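Local coordinates for endoglucanase A (Clostridium acetobutylicum, PDB 3IK2), which probably hydrolyses internal beta-1,4-glucosidic bonds of cellulose and related glucans, as a family 44 glycoside hydrolase with a TIM-like barrel, at residues G38-T43 with G55-N60; N50-G55 with E61-W66; S126-V131 with P189-D194; Y175-E180 with D203-L208. All coordinates share one frame; numbering follows the deposited sequence.

Contact 1 of 4, residues G38-T43 with G55-N60; sequences GGNRST and GTDWKN
Asn40 and Asp57 carry the contact between 38-43 and 55-60, reaching across a gap at which the closest CA atoms, those of Asn40 and Gly55, are still 7.6 Å apart. A single polar bond joins the segments: Asn40 ND2 donates to Asp57 OD2 over 2.7 Å, practically straight at 179°. The acceptor lies in the amide plane of Asn40, and the oxygen offers its syn lone pair, on the side of OD1. The two side chains cross at about a right angle, with amide and carboxylate planes 39° apart. Both CB atoms are directed at the other segment and both CG atoms stand beside their own backbone N, which brings amide and carboxylate together across the gap.

Van der Waals contact adds little, chiefly Asp57 OD2 packed 3.5 Å from Asn40 CB.

Backbone and serine bonds shape the two turns that present these groups. Gly39 O is gripped twice by one residue, by Ser42 OG at 2.6 Å and Ser42 N at 3.0 Å, which tightens the turn on which Asn40 sits. Gly55 O likewise takes two donors, Asn60 N at 2.9 Å and Trp58 N at 3.2 Å, from opposite faces of its carbonyl plane; the curl they close contains Asp57.

The contact lies at the surface, where the loop that follows barrel strand 34-37 meets the turn between strands 52-53 and 61-63. Helix 184-187 lies against it through Thr187, which Asn40 touches, and just beyond that helix His188 is hydrogen-bonded to Asn40 O.

Contact 2 of 4, residues N50-G55 with E61-W66; sequences NDSNAG and ESDNYW
Ser52 and Asp63 form a hydrogen-bonded antiparallel pair: Asp63 N donates to Ser52 O at 3.0 Å, and the return bond from Ser52 N to Asp63 O is weak. Ala54 N then bonds Glu61 O at 2.9 Å, extending the pairing past Asn53 and Ser62, a non-hydrogen-bonded pair whose CA atoms are only 4.3 Å apart. That closeness lets the side chains meet on their shared face: Asn53 ND2 gives a 2.7 Å bond to Ser62 OG, with the oxygen 9° out of the amide plane.

A chi1 of -168° sets the Asn53 amide beside its own carbonyl carbon, where ND2 reaches Ser62 OG while OD1 accepts from Gly55 N, closing an Asx turn; the amide is thus held at both ends. Asp63 OD1 makes a second Asx turn with Tyr65 N, which meets it from above the carboxylate plane and ties the strand to the start of the helix.

On the Ser52 face, a water gives hydrogen bonds to Asn50 O and Asp63 O, and accepts from Ser52 OG and Trp66 N. Farther out, Arg41 NH1 binds both Ser52 OG and Asp63 OD1, the latter as a salt bridge.

This beta hairpin of strands 52-53 and 61-63 is continued by strand 115-116, while Trp66, on helix 65-69, packs against helix 82-93.

Contact 3 of 4, residues S126-V131 with P189-D194; sequences SKWKKV and PLIHPD
Trp128, near the start of strand 128-132, stands opposite the helix-like turn at 189-191, with its CA 8.1 Å from that of Ile191, so side chains alone span the gap and no hydrogen bond crosses it. The CB of Trp128 is directed at the turn, and the six-membered ring of the indole does the touching. Ile191 lays its CG1 branch over one face of that ring, with CG1 3.5 Å from CH2 and 3.6 Å from CZ3. The branch is extended (chi2 -173°), which carries the terminal CD1 out past the rim, 3.8 Å from CZ3. Leu190 meets the ring through CB rather than its methyl groups: CB lies 3.9 Å from CZ2 of Trp128, in an oblique approach. Both aliphatic side chains cross the tryptophan at about a right angle. The carbonyl oxygen of Leu190 sits 3.9 Å above the ring plane, offset toward the rim.

All three residues are buried. The polar edge of the indole turns to another part of the same loop region, where NE1 makes a weak hydrogen bond to Asp121 O, and the ring also packs on Ala123 and Tyr108.

Strand 128-132 is the middle member of a small sheet, between 108-110 and 149-151, built into the long excursion that separates barrel strands 99-103 and 174-177. The turn at 189-191 belongs to the next such connection, leading to helix 198-215. The arrangement is thus apolar packing between successive beta-to-alpha loops of a TIM-like barrel.

Contact 4 of 4, residues Y175-E180 with D203-L208; sequences YSLDNE and DKDTQL
Leu177, at the end of barrel strand 174-177, packs on Asp205 and Leu208, one turn apart on helix 198-215, in a beta-alpha unit of the TIM-like barrel. Leu177 and Leu208 run past each other in opposite directions: CD1 of Leu177 lies 4.0 Å from CG of Leu208, while CD2 of Leu208 reaches back to the same distance from CA of Leu177. With its CG anti to the backbone N (chi1 -168°), Leu208 places that atom beside Leu177 CD1.

Asp205 crosses Leu177 at a slant. Its carboxylate lies against the aliphatic side chain, OD1 3.7 Å from Leu177 CB, and CD2 of the leucine is packed 3.8 Å from Asp205 O. The buried carboxylate has polar partners all the same: OD2 is hydrogen-bonded to Tyr255 OH, and a water close to OD1 also lies near Leu177 O, placed to bridge strand and helix.

Just past the packing the chain bends, with Leu177 at the centre of an inverse gamma turn closed by a weak bond from Asp178 N to Ser176 O. The bend is tied a second time where Ser176 OG donates to Asp178 O, 2.9 Å away and in the carbonyl plane.

From the N terminus, the chain leaves barrel strand 34-37 and enters contact 1, which closes a loop of eleven residues. Contact 2 crosses it, shares Gly55 and closes the short hairpin turn inside 55-61. Both are complete before contact 3, whose 57-residue loop runs through barrel strand 174-177. Contact 4 starts on that strand and ends on helix 198-215, so its segments alternate with those of contact 3. The groups also touch in space: Asn53 of contact 2 packs on Trp128, Thr56 on Pro189, and Thr43 OG1 probably bonds Asp178 OD1. Together they tie the loops after the second, third and fourth barrel strands to one another and to the barrel.

Contact 1 of 4, residues G38-T43 with G55-N60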
loop_
_atom_site.group_PDB
_atom_site.type_symbol
_atom_site.label_atom_id
_atom_site.label_comp_id
_atom_site.label_asym_id
_atom_site.label_seq_id
_atom_site.Cartn_x
_atom_site.Cartn_y
_atom_site.Cartn_z
ATOM N N GLY A 38 -0.588 10.022 4.458
ATOM C CA GLY A 38 0.054 10.373 3.187
ATOM C C GLY A 38 -0.929 10.811 2.125
ATOM O O GLY A 38 -2.077 11.151 2.427
ATOM N N GLY A 39 -0.490 10.814 0.871
ATOM C CA GLY A 39 -1.378 11.215 -0.228
ATOM C C GLY A 39 -1.252 12.712 -0.522
ATOM O O GLY A 39 -0.337 13.396 -0.038
ATOM N N ASN A 40 -2.197 13.225 -1.302
ATOM C CA ASN A 40 -2.094 14.563 -1.831
ATOM C C ASN A 40 -2.004 15.671 -0.810
ATOM O O ASN A 40 -1.392 16.686 -1.085
ATOM C CB ASN A 40 -3.263 14.816 -2.790
ATOM C CG ASN A 40 -3.142 14.004 -4.049
ATOM O OD1 ASN A 40 -2.093 13.415 -4.305
ATOM N ND2 ASN A 40 -4.221 13.936 -4.829
ATOM N N ARG A 41 -2.632 15.470 0.351
ATOM C CA ARG A 41 -2.688 16.482 1.415
ATOM C C ARG A 41 -1.382 16.611 2.150
ATOM O O ARG A 41 -1.154 17.620 2.820
ATOM C CB ARG A 41 -3.812 16.174 2.411
ATOM C CG ARG A 41 -5.219 16.680 1.982
ATOM C CD ARG A 41 -5.297 18.198 2.244
ATOM N NE ARG A 41 -6.618 18.810 2.014
ATOM C CZ ARG A 41 -6.981 20.014 2.495
ATOM N NH1 ARG A 41 -6.148 20.744 3.238
ATOM N NH2 ARG A 41 -8.189 20.486 2.256
ATOM N N SER A 42 -0.518 15.599 2.017
ATOM C CA SER A 42 0.790 15.565 2.676
ATOM C C SER A 42 1.733 16.616 2.143
ATOM O O SER A 42 2.519 17.183 2.902
ATOM C CB SER A 42 1.441 14.157 2.576
ATOM O OG SER A 42 1.857 13.840 1.242
ATOM N N THR A 43 1.656 16.906 0.845
ATOM C CA THR A 43 2.716 17.703 0.183
ATOM C C THR A 43 2.862 19.089 0.804
ATOM O O THR A 43 3.990 19.587 1.025
ATOM C CB THR A 43 2.449 17.835 -1.319
ATOM O OG1 THR A 43 2.418 16.534 -1.911
ATOM C CG2 THR A 43 3.517 18.700 -2.007
ATOM N N GLY A 55 -4.749 21.374 -2.890
ATOM C CA GLY A 55 -4.303 21.400 -4.279
ATOM C C GLY A 55 -5.526 21.302 -5.184
ATOM O O GLY A 55 -6.647 21.685 -4.812
ATOM N N THR A 56 -5.325 20.765 -6.379
ATOM C CA THR A 56 -6.407 20.760 -7.346
ATOM C C THR A 56 -7.538 19.757 -7.046
ATOM O O THR A 56 -8.548 19.803 -7.727
ATOM C CB THR A 56 -5.881 20.631 -8.785
ATOM O OG1 THR A 56 -5.105 19.422 -8.902
ATOM C CG2 THR A 56 -5.034 21.892 -9.141
ATOM N N ASP A 57 -7.368 18.875 -6.049
ATOM C CA ASP A 57 -8.493 18.019 -5.582
ATOM C C ASP A 57 -9.633 18.852 -4.985
ATOM O O ASP A 57 -10.782 18.425 -5.001
ATOM C CB ASP A 57 -8.079 17.000 -4.493
ATOM C CG ASP A 57 -7.061 15.975 -4.982
ATOM O OD1 ASP A 57 -6.898 15.863 -6.199
ATOM O OD2 ASP A 57 -6.419 15.282 -4.136
ATOM N N TRP A 58 -9.311 20.019 -4.436
ATOM C CA TRP A 58 -10.330 20.848 -3.811
ATOM C C TRP A 58 -9.936 22.317 -3.768
ATOM O O TRP A 58 -9.621 22.862 -2.704
ATOM C CB TRP A 58 -10.664 20.337 -2.403
ATOM C CG TRP A 58 -12.041 20.721 -1.938
ATOM C CD1 TRP A 58 -12.356 21.653 -1.014
ATOM C CD2 TRP A 58 -13.284 20.168 -2.397
ATOM N NE1 TRP A 58 -13.723 21.703 -0.836
ATOM C CE2 TRP A 58 -14.314 20.797 -1.670
ATOM C CE3 TRP A 58 -13.623 19.177 -3.331
ATOM C CZ2 TRP A 58 -15.671 20.489 -1.862
ATOM C CZ3 TRP A 58 -14.969 18.870 -3.521
ATOM C CH2 TRP A 58 -15.976 19.524 -2.782
ATOM N N LYS A 59 -9.939 22.927 -4.953
ATOM C CA LYS A 59 -9.944 24.392 -5.123
ATOM C C LYS A 59 -8.745 25.113 -4.542
ATOM O O LYS A 59 -8.841 26.303 -4.200
ATOM C CB LYS A 59 -11.223 25.018 -4.565
ATOM C CG LYS A 59 -12.450 24.659 -5.347
ATOM C CD LYS A 59 -13.395 23.812 -4.552
ATOM C CE LYS A 59 -14.697 23.578 -5.336
ATOM N NZ LYS A 59 -15.193 22.240 -4.951
ATOM N N ASN A 60 -7.619 24.399 -4.466
ATOM C CA ASN A 60 -6.386 24.928 -3.903
ATOM C C ASN A 60 -6.688 25.502 -2.541
ATOM O O ASN A 60 -6.198 26.564 -2.203
ATOM C CB ASN A 60 -5.832 26.012 -4.811
ATOM C CG ASN A 60 -5.177 25.458 -6.042
ATOM O OD1 ASN A 60 -4.518 24.429 -5.988
ATOM N ND2 ASN A 60 -5.328 26.159 -7.170
#

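Contact 2 of 4, residues N50-G55 with E61-W66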
loop_
_atom_site.group_PDB
_atom_site.type_symbol
_atom_site.label_atom_id
_atom_site.label_comp_id
_atom_site.label_asym_id
_atom_site.label_seq_id
_atom_site.Cartn_x
_atom_site.Cartn_y
_atom_site.Cartn_z
ATOM N N ASN A 50 -0.306 22.686 11.492
ATOM C CA ASN A 50 -1.243 21.678 10.998
ATOM C C ASN A 50 -2.118 22.090 9.796
ATOM O O ASN A 50 -3.024 21.334 9.391
ATOM C CB ASN A 50 -2.072 21.052 12.133
ATOM C CG ASN A 50 -1.209 20.442 13.194
ATOM O OD1 ASN A 50 -0.654 19.358 13.018
ATOM N ND2 ASN A 50 -1.056 21.157 14.303
ATOM N N ASP A 51 -1.864 23.293 9.271
ATOM C CA ASP A 51 -2.465 23.738 8.026
ATOM C C ASP A 51 -2.024 22.886 6.848
ATOM O O ASP A 51 -0.916 22.327 6.820
ATOM C CB ASP A 51 -2.133 25.221 7.744
ATOM C CG ASP A 51 -2.681 26.151 8.814
ATOM O OD1 ASP A 51 -3.524 25.695 9.611
ATOM O OD2 ASP A 51 -2.276 27.327 8.864
ATOM N N SER A 52 -2.906 22.773 5.868
ATOM C CA SER A 52 -2.561 22.049 4.651
ATOM C C SER A 52 -3.374 22.620 3.490
ATOM O O SER A 52 -4.296 23.428 3.688
ATOM C CB SER A 52 -2.730 20.528 4.842
ATOM O OG SER A 52 -4.092 20.142 5.103
ATOM N N ASN A 53 -3.031 22.198 2.275
ATOM C CA ASN A 53 -3.700 22.657 1.086
ATOM C C ASN A 53 -4.141 21.469 0.214
ATOM O O ASN A 53 -3.358 20.539 -0.054
ATOM C CB ASN A 53 -2.799 23.652 0.337
ATOM C CG ASN A 53 -3.534 24.419 -0.779
ATOM O OD1 ASN A 53 -3.791 23.875 -1.847
ATOM N ND2 ASN A 53 -3.834 25.695 -0.534
ATOM N N ALA A 54 -5.408 21.507 -0.204
ATOM C CA ALA A 54 -6.016 20.445 -1.012
ATOM C C ALA A 54 -5.409 20.317 -2.411
ATOM O O ALA A 54 -5.539 19.257 -3.042
ATOM C CB ALA A 54 -7.556 20.629 -1.120
ATOM N N GLY A 55 -4.749 21.374 -2.890
ATOM C CA GLY A 55 -4.303 21.400 -4.279
ATOM C C GLY A 55 -5.526 21.302 -5.184
ATOM O O GLY A 55 -6.647 21.685 -4.812
ATOM N N GLU A 61 -7.526 24.804 -1.775
ATOM C CA GLU A 61 -7.985 25.320 -0.476
ATOM C C GLU A 61 -7.012 25.050 0.680
ATOM O O GLU A 61 -6.596 23.889 0.927
ATOM C CB GLU A 61 -9.363 24.757 -0.149
ATOM C CG GLU A 61 -9.969 25.301 1.131
ATOM C CD GLU A 61 -11.325 24.709 1.396
ATOM O OE1 GLU A 61 -12.282 25.194 0.775
ATOM O OE2 GLU A 61 -11.419 23.748 2.201
ATOM N N SER A 62 -6.665 26.132 1.373
ATOM C CA SER A 62 -5.853 26.068 2.579
ATOM C C SER A 62 -6.779 26.093 3.785
ATOM O O SER A 62 -7.608 27.003 3.937
ATOM C CB SER A 62 -4.885 27.242 2.640
ATOM O OG SER A 62 -3.761 26.988 1.832
ATOM N N ASP A 63 -6.631 25.093 4.649
ATOM C CA ASP A 63 -7.640 24.859 5.653
ATOM C C ASP A 63 -7.169 23.906 6.764
ATOM O O ASP A 63 -6.003 23.459 6.803
ATOM C CB ASP A 63 -8.931 24.336 4.980
ATOM C CG ASP A 63 -8.713 23.017 4.262
ATOM O OD1 ASP A 63 -7.744 22.308 4.626
ATOM O OD2 ASP A 63 -9.487 22.688 3.337
ATOM N N ASN A 64 -8.095 23.589 7.653
ATOM C CA ASN A 64 -7.817 22.736 8.801
ATOM C C ASN A 64 -8.219 21.270 8.531
ATOM O O ASN A 64 -8.454 20.520 9.463
ATOM C CB ASN A 64 -8.594 23.247 10.023
ATOM C CG ASN A 64 -10.129 23.091 9.856
ATOM O OD1 ASN A 64 -10.618 22.658 8.814
ATOM N ND2 ASN A 64 -10.872 23.439 10.891
ATOM N N TYR A 65 -8.279 20.875 7.263
ATOM C CA TYR A 65 -8.803 19.558 6.874
ATOM C C TYR A 65 -8.139 18.392 7.630
ATOM O O TYR A 65 -8.811 17.484 8.132
ATOM C CB TYR A 65 -8.674 19.359 5.351
ATOM C CG TYR A 65 -9.093 17.973 4.877
ATOM C CD1 TYR A 65 -10.441 17.636 4.754
ATOM C CD2 TYR A 65 -8.126 17.002 4.535
ATOM C CE1 TYR A 65 -10.832 16.351 4.318
ATOM C CE2 TYR A 65 -8.492 15.731 4.115
ATOM C CZ TYR A 65 -9.848 15.404 4.014
ATOM O OH TYR A 65 -10.219 14.145 3.586
ATOM N N TRP A 66 -6.811 18.416 7.712
ATOM C CA TRP A 66 -6.126 17.325 8.399
ATOM C C TRP A 66 -6.371 17.308 9.931
ATOM O O TRP A 66 -6.470 16.226 10.524
ATOM C CB TRP A 66 -4.640 17.207 7.977
ATOM C CG TRP A 66 -4.434 16.104 6.937
ATOM C CD1 TRP A 66 -5.420 15.476 6.214
ATOM C CD2 TRP A 66 -3.184 15.524 6.497
ATOM N NE1 TRP A 66 -4.866 14.539 5.374
ATOM C CE2 TRP A 66 -3.500 14.548 5.519
ATOM C CE3 TRP A 66 -1.835 15.745 6.824
ATOM C CZ2 TRP A 66 -2.507 13.772 4.853
ATOM C CZ3 TRP A 66 -0.840 14.966 6.169
ATOM C CH2 TRP A 66 -1.189 14.002 5.186
HETATM O O HOH W 1 -4.775 20.894 7.600
#

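Contact 3 of 4, residues S126-V131 with P189-D194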
loop_
_atom_site.group_PDB
_atom_site.type_symbol
_atom_site.label_atom_id
_atom_site.label_comp_id
_atom_site.label_asym_id
_atom_site.label_seq_id
_atom_site.Cartn_x
_atom_site.Cartn_y
_atom_site.Cartn_z
ATOM N N SER A 126 2.872 35.092 0.822
ATOM C CA SER A 126 2.499 35.106 2.241
ATOM C C SER A 126 1.640 33.897 2.624
ATOM O O SER A 126 1.396 33.639 3.820
ATOM C CB SER A 126 1.746 36.398 2.563
ATOM O OG SER A 126 0.509 36.435 1.878
ATOM N N LYS A 127 1.190 33.172 1.604
ATOM C CA LYS A 127 0.314 32.007 1.758
ATOM C C LYS A 127 1.092 30.699 2.029
ATOM O O LYS A 127 0.487 29.674 2.364
ATOM C CB LYS A 127 -0.531 31.837 0.493
ATOM C CG LYS A 127 -1.940 32.416 0.592
ATOM C CD LYS A 127 -1.946 33.906 0.453
ATOM C CE LYS A 127 -3.130 34.528 1.141
ATOM N NZ LYS A 127 -4.396 33.782 1.011
ATOM N N TRP A 128 2.419 30.767 1.897
ATOM C CA TRP A 128 3.307 29.622 1.920
ATOM C C TRP A 128 4.524 29.826 2.825
ATOM O O TRP A 128 5.118 30.925 2.887
ATOM C CB TRP A 128 3.772 29.322 0.493
ATOM C CG TRP A 128 2.604 29.007 -0.425
ATOM C CD1 TRP A 128 2.039 29.837 -1.355
ATOM C CD2 TRP A 128 1.831 27.796 -0.453
ATOM N NE1 TRP A 128 0.959 29.218 -1.957
ATOM C CE2 TRP A 128 0.818 27.964 -1.437
ATOM C CE3 TRP A 128 1.884 26.596 0.261
ATOM C CZ2 TRP A 128 -0.121 26.955 -1.745
ATOM C CZ3 TRP A 128 0.913 25.588 -0.031
ATOM C CH2 TRP A 128 -0.062 25.785 -1.024
ATOM N N LYS A 129 4.877 28.768 3.548
ATOM C CA LYS A 129 6.166 28.675 4.227
ATOM C C LYS A 129 7.092 27.795 3.394
ATOM O O LYS A 129 6.660 26.798 2.817
ATOM C CB LYS A 129 5.991 28.079 5.627
ATOM C CG LYS A 129 5.080 28.883 6.560
ATOM C CD LYS A 129 5.646 30.282 6.937
ATOM C CE LYS A 129 4.664 31.063 7.833
ATOM N NZ LYS A 129 5.123 32.442 8.250
ATOM N N LYS A 130 8.354 28.190 3.290
ATOM C CA LYS A 130 9.384 27.404 2.613
ATOM C C LYS A 130 9.781 26.164 3.420
ATOM O O LYS A 130 10.131 26.281 4.605
ATOM C CB LYS A 130 10.656 28.257 2.519
ATOM C CG LYS A 130 11.084 28.749 1.189
ATOM C CD LYS A 130 11.447 27.610 0.253
ATOM C CE LYS A 130 12.585 27.975 -0.715
ATOM N NZ LYS A 130 13.765 27.110 -0.424
ATOM N N VAL A 131 9.818 25.007 2.754
ATOM C CA VAL A 131 10.426 23.799 3.300
ATOM C C VAL A 131 11.940 23.858 3.129
ATOM O O VAL A 131 12.439 24.157 2.037
ATOM C CB VAL A 131 9.877 22.465 2.589
ATOM C CG1 VAL A 131 10.583 21.185 3.112
ATOM C CG2 VAL A 131 8.374 22.344 2.714
ATOM N N PRO A 189 -0.109 22.956 -8.327
ATOM C CA PRO A 189 0.462 24.010 -9.187
ATOM C C PRO A 189 0.905 25.232 -8.392
ATOM O O PRO A 189 1.851 25.922 -8.777
ATOM C CB PRO A 189 -0.701 24.384 -10.122
ATOM C CG PRO A 189 -1.941 23.889 -9.443
ATOM C CD PRO A 189 -1.508 22.654 -8.700
ATOM N N LEU A 190 0.243 25.482 -7.269
ATOM C CA LEU A 190 0.590 26.659 -6.459
ATOM C C LEU A 190 1.871 26.477 -5.631
ATOM O O LEU A 190 2.533 27.465 -5.247
ATOM C CB LEU A 190 -0.599 27.042 -5.573
ATOM C CG LEU A 190 -1.508 28.184 -6.014
ATOM C CD1 LEU A 190 -1.774 28.274 -7.517
ATOM C CD2 LEU A 190 -2.804 28.210 -5.158
ATOM N N ILE A 191 2.218 25.220 -5.369
ATOM C CA ILE A 191 3.467 24.886 -4.672
ATOM C C ILE A 191 4.599 24.716 -5.688
ATOM O O ILE A 191 5.707 25.187 -5.486
ATOM C CB ILE A 191 3.289 23.547 -3.842
ATOM C CG1 ILE A 191 2.190 23.688 -2.787
ATOM C CG2 ILE A 191 4.620 23.014 -3.209
ATOM C CD1 ILE A 191 2.105 22.472 -1.851
ATOM N N HIS A 192 4.305 24.000 -6.771
ATOM C CA HIS A 192 5.325 23.515 -7.686
ATOM C C HIS A 192 4.844 23.602 -9.157
ATOM O O HIS A 192 4.618 22.554 -9.784
ATOM C CB HIS A 192 5.704 22.064 -7.314
ATOM C CG HIS A 192 6.942 21.558 -7.988
ATOM N ND1 HIS A 192 6.989 21.273 -9.342
ATOM C CD2 HIS A 192 8.174 21.264 -7.496
ATOM C CE1 HIS A 192 8.195 20.816 -9.648
ATOM N NE2 HIS A 192 8.937 20.817 -8.549
ATOM N N PRO A 193 4.701 24.843 -9.706
ATOM C CA PRO A 193 4.185 25.097 -11.061
ATOM C C PRO A 193 4.870 24.281 -12.183
ATOM O O PRO A 193 4.212 23.878 -13.145
ATOM C CB PRO A 193 4.459 26.619 -11.276
ATOM C CG PRO A 193 5.328 27.048 -10.205
ATOM C CD PRO A 193 5.018 26.119 -9.035
ATOM N N ASP A 194 6.170 24.064 -12.055
ATOM C CA ASP A 194 6.946 23.416 -13.098
ATOM C C ASP A 194 6.927 21.889 -13.034
ATOM O O ASP A 194 6.772 21.295 -11.980
ATOM C CB ASP A 194 8.401 23.877 -13.055
ATOM C CG ASP A 194 8.572 25.389 -13.291
ATOM O OD1 ASP A 194 7.682 26.082 -13.830
ATOM O OD2 ASP A 194 9.647 25.883 -12.924
#

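Contact 4 of 4, residues Y175-E180 with D203-L208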
loop_
_atom_site.group_PDB
_atom_site.type_symbol
_atom_site.label_atom_id
_atom_site.label_comp_id
_atom_site.label_asym_id
_atom_site.label_seq_id
_atom_site.Cartn_x
_atom_site.Cartn_y
_atom_site.Cartn_z
ATOM N N TYR A 175 8.937 6.484 6.976
ATOM C CA TYR A 175 8.760 7.866 6.505
ATOM C C TYR A 175 8.640 7.877 5.000
ATOM O O TYR A 175 9.473 7.315 4.296
ATOM C CB TYR A 175 9.923 8.793 6.955
ATOM C CG TYR A 175 9.888 9.027 8.447
ATOM C CD1 TYR A 175 9.183 10.118 8.990
ATOM C CD2 TYR A 175 10.555 8.156 9.331
ATOM C CE1 TYR A 175 9.107 10.316 10.384
ATOM C CE2 TYR A 175 10.493 8.348 10.704
ATOM C CZ TYR A 175 9.767 9.427 11.219
ATOM O OH TYR A 175 9.737 9.600 12.572
ATOM N N SER A 176 7.599 8.531 4.506
ATOM C CA SER A 176 7.407 8.669 3.065
ATOM C C SER A 176 8.059 9.972 2.604
ATOM O O SER A 176 7.937 11.024 3.275
ATOM C CB SER A 176 5.920 8.643 2.667
ATOM O OG SER A 176 5.766 8.737 1.240
ATOM N N LEU A 177 8.768 9.885 1.486
ATOM C CA LEU A 177 9.431 11.039 0.854
ATOM C C LEU A 177 8.369 11.797 0.024
ATOM O O LEU A 177 8.301 11.657 -1.216
ATOM C CB LEU A 177 10.615 10.560 0.002
ATOM C CG LEU A 177 11.999 10.177 0.619
ATOM C CD1 LEU A 177 12.107 10.130 2.169
ATOM C CD2 LEU A 177 12.613 8.939 -0.016
ATOM N N ASP A 178 7.540 12.594 0.720
ATOM C CA ASP A 178 6.415 13.302 0.091
ATOM C C ASP A 178 5.447 12.327 -0.611
ATOM O O ASP A 178 5.244 11.205 -0.151
ATOM C CB ASP A 178 6.916 14.428 -0.861
ATOM C CG ASP A 178 5.908 15.557 -1.024
ATOM O OD1 ASP A 178 4.826 15.312 -1.623
ATOM O OD2 ASP A 178 6.210 16.694 -0.569
ATOM N N ASN A 179 4.906 12.742 -1.753
ATOM C CA ASN A 179 3.850 11.991 -2.405
ATOM C C ASN A 179 3.718 12.330 -3.870
ATOM O O ASN A 179 3.652 13.494 -4.213
ATOM C CB ASN A 179 2.519 12.284 -1.711
ATOM C CG ASN A 179 1.366 11.528 -2.327
ATOM O OD1 ASN A 179 1.264 10.322 -2.166
ATOM N ND2 ASN A 179 0.489 12.240 -3.032
ATOM N N GLU A 180 3.652 11.323 -4.727
ATOM C CA GLU A 180 3.412 11.547 -6.176
ATOM C C GLU A 180 4.073 12.793 -6.790
ATOM O O GLU A 180 3.391 13.665 -7.341
ATOM C CB GLU A 180 1.918 11.502 -6.494
ATOM C CG GLU A 180 1.293 10.183 -6.064
ATOM C CD GLU A 180 -0.135 10.082 -6.401
ATOM O OE1 GLU A 180 -0.703 11.074 -6.933
ATOM O OE2 GLU A 180 -0.713 9.007 -6.130
ATOM N N ASP A 203 17.316 13.984 -6.198
ATOM C CA ASP A 203 18.021 14.867 -5.264
ATOM C C ASP A 203 17.215 15.111 -3.989
ATOM O O ASP A 203 17.741 14.986 -2.882
ATOM C CB ASP A 203 18.355 16.196 -5.961
ATOM C CG ASP A 203 18.842 17.258 -4.999
ATOM O OD1 ASP A 203 18.204 18.327 -4.921
ATOM O OD2 ASP A 203 19.860 17.031 -4.311
ATOM N N LYS A 204 15.938 15.432 -4.154
ATOM C CA LYS A 204 15.054 15.666 -3.009
ATOM C C LYS A 204 14.813 14.406 -2.198
ATOM O O LYS A 204 14.884 14.430 -0.975
ATOM C CB LYS A 204 13.732 16.260 -3.479
ATOM C CG LYS A 204 13.774 17.782 -3.585
ATOM C CD LYS A 204 12.535 18.291 -4.280
ATOM C CE LYS A 204 12.437 19.818 -4.160
ATOM N NZ LYS A 204 11.166 20.295 -4.758
ATOM N N ASP A 205 14.561 13.289 -2.877
ATOM C CA ASP A 205 14.468 12.010 -2.190
ATOM C C ASP A 205 15.741 11.695 -1.441
ATOM O O ASP A 205 15.696 11.151 -0.339
ATOM C CB ASP A 205 14.133 10.870 -3.160
ATOM C CG ASP A 205 12.671 10.794 -3.456
ATOM O OD1 ASP A 205 11.971 11.800 -3.195
ATOM O OD2 ASP A 205 12.221 9.748 -3.960
ATOM N N THR A 206 16.883 12.026 -2.030
ATOM C CA THR A 206 18.150 11.655 -1.425
ATOM C C THR A 206 18.409 12.475 -0.152
ATOM O O THR A 206 18.752 11.927 0.874
ATOM C CB THR A 206 19.336 11.774 -2.450
ATOM O OG1 THR A 206 19.173 10.790 -3.489
ATOM C CG2 THR A 206 20.647 11.533 -1.757
ATOM N N GLN A 207 18.232 13.787 -0.248
ATOM C CA GLN A 207 18.443 14.698 0.853
ATOM C C GLN A 207 17.419 14.490 1.967
ATOM O O GLN A 207 17.771 14.516 3.124
ATOM C CB GLN A 207 18.385 16.137 0.352
ATOM C CG GLN A 207 19.476 16.492 -0.655
ATOM C CD GLN A 207 19.450 17.976 -1.019
ATOM O OE1 GLN A 207 18.614 18.754 -0.510
ATOM N NE2 GLN A 207 20.365 18.383 -1.902
ATOM N N LEU A 208 16.158 14.267 1.603
ATOM C CA LEU A 208 15.132 13.970 2.607
ATOM C C LEU A 208 15.380 12.613 3.272
ATOM O O LEU A 208 15.247 12.478 4.484
ATOM C CB LEU A 208 13.728 14.060 2.007
ATOM C CG LEU A 208 12.519 14.059 2.957
ATOM C CD1 LEU A 208 12.720 15.039 4.160
ATOM C CD2 LEU A 208 11.162 14.344 2.207
HETATM O O HOH W 2 9.483 11.552 -3.554
#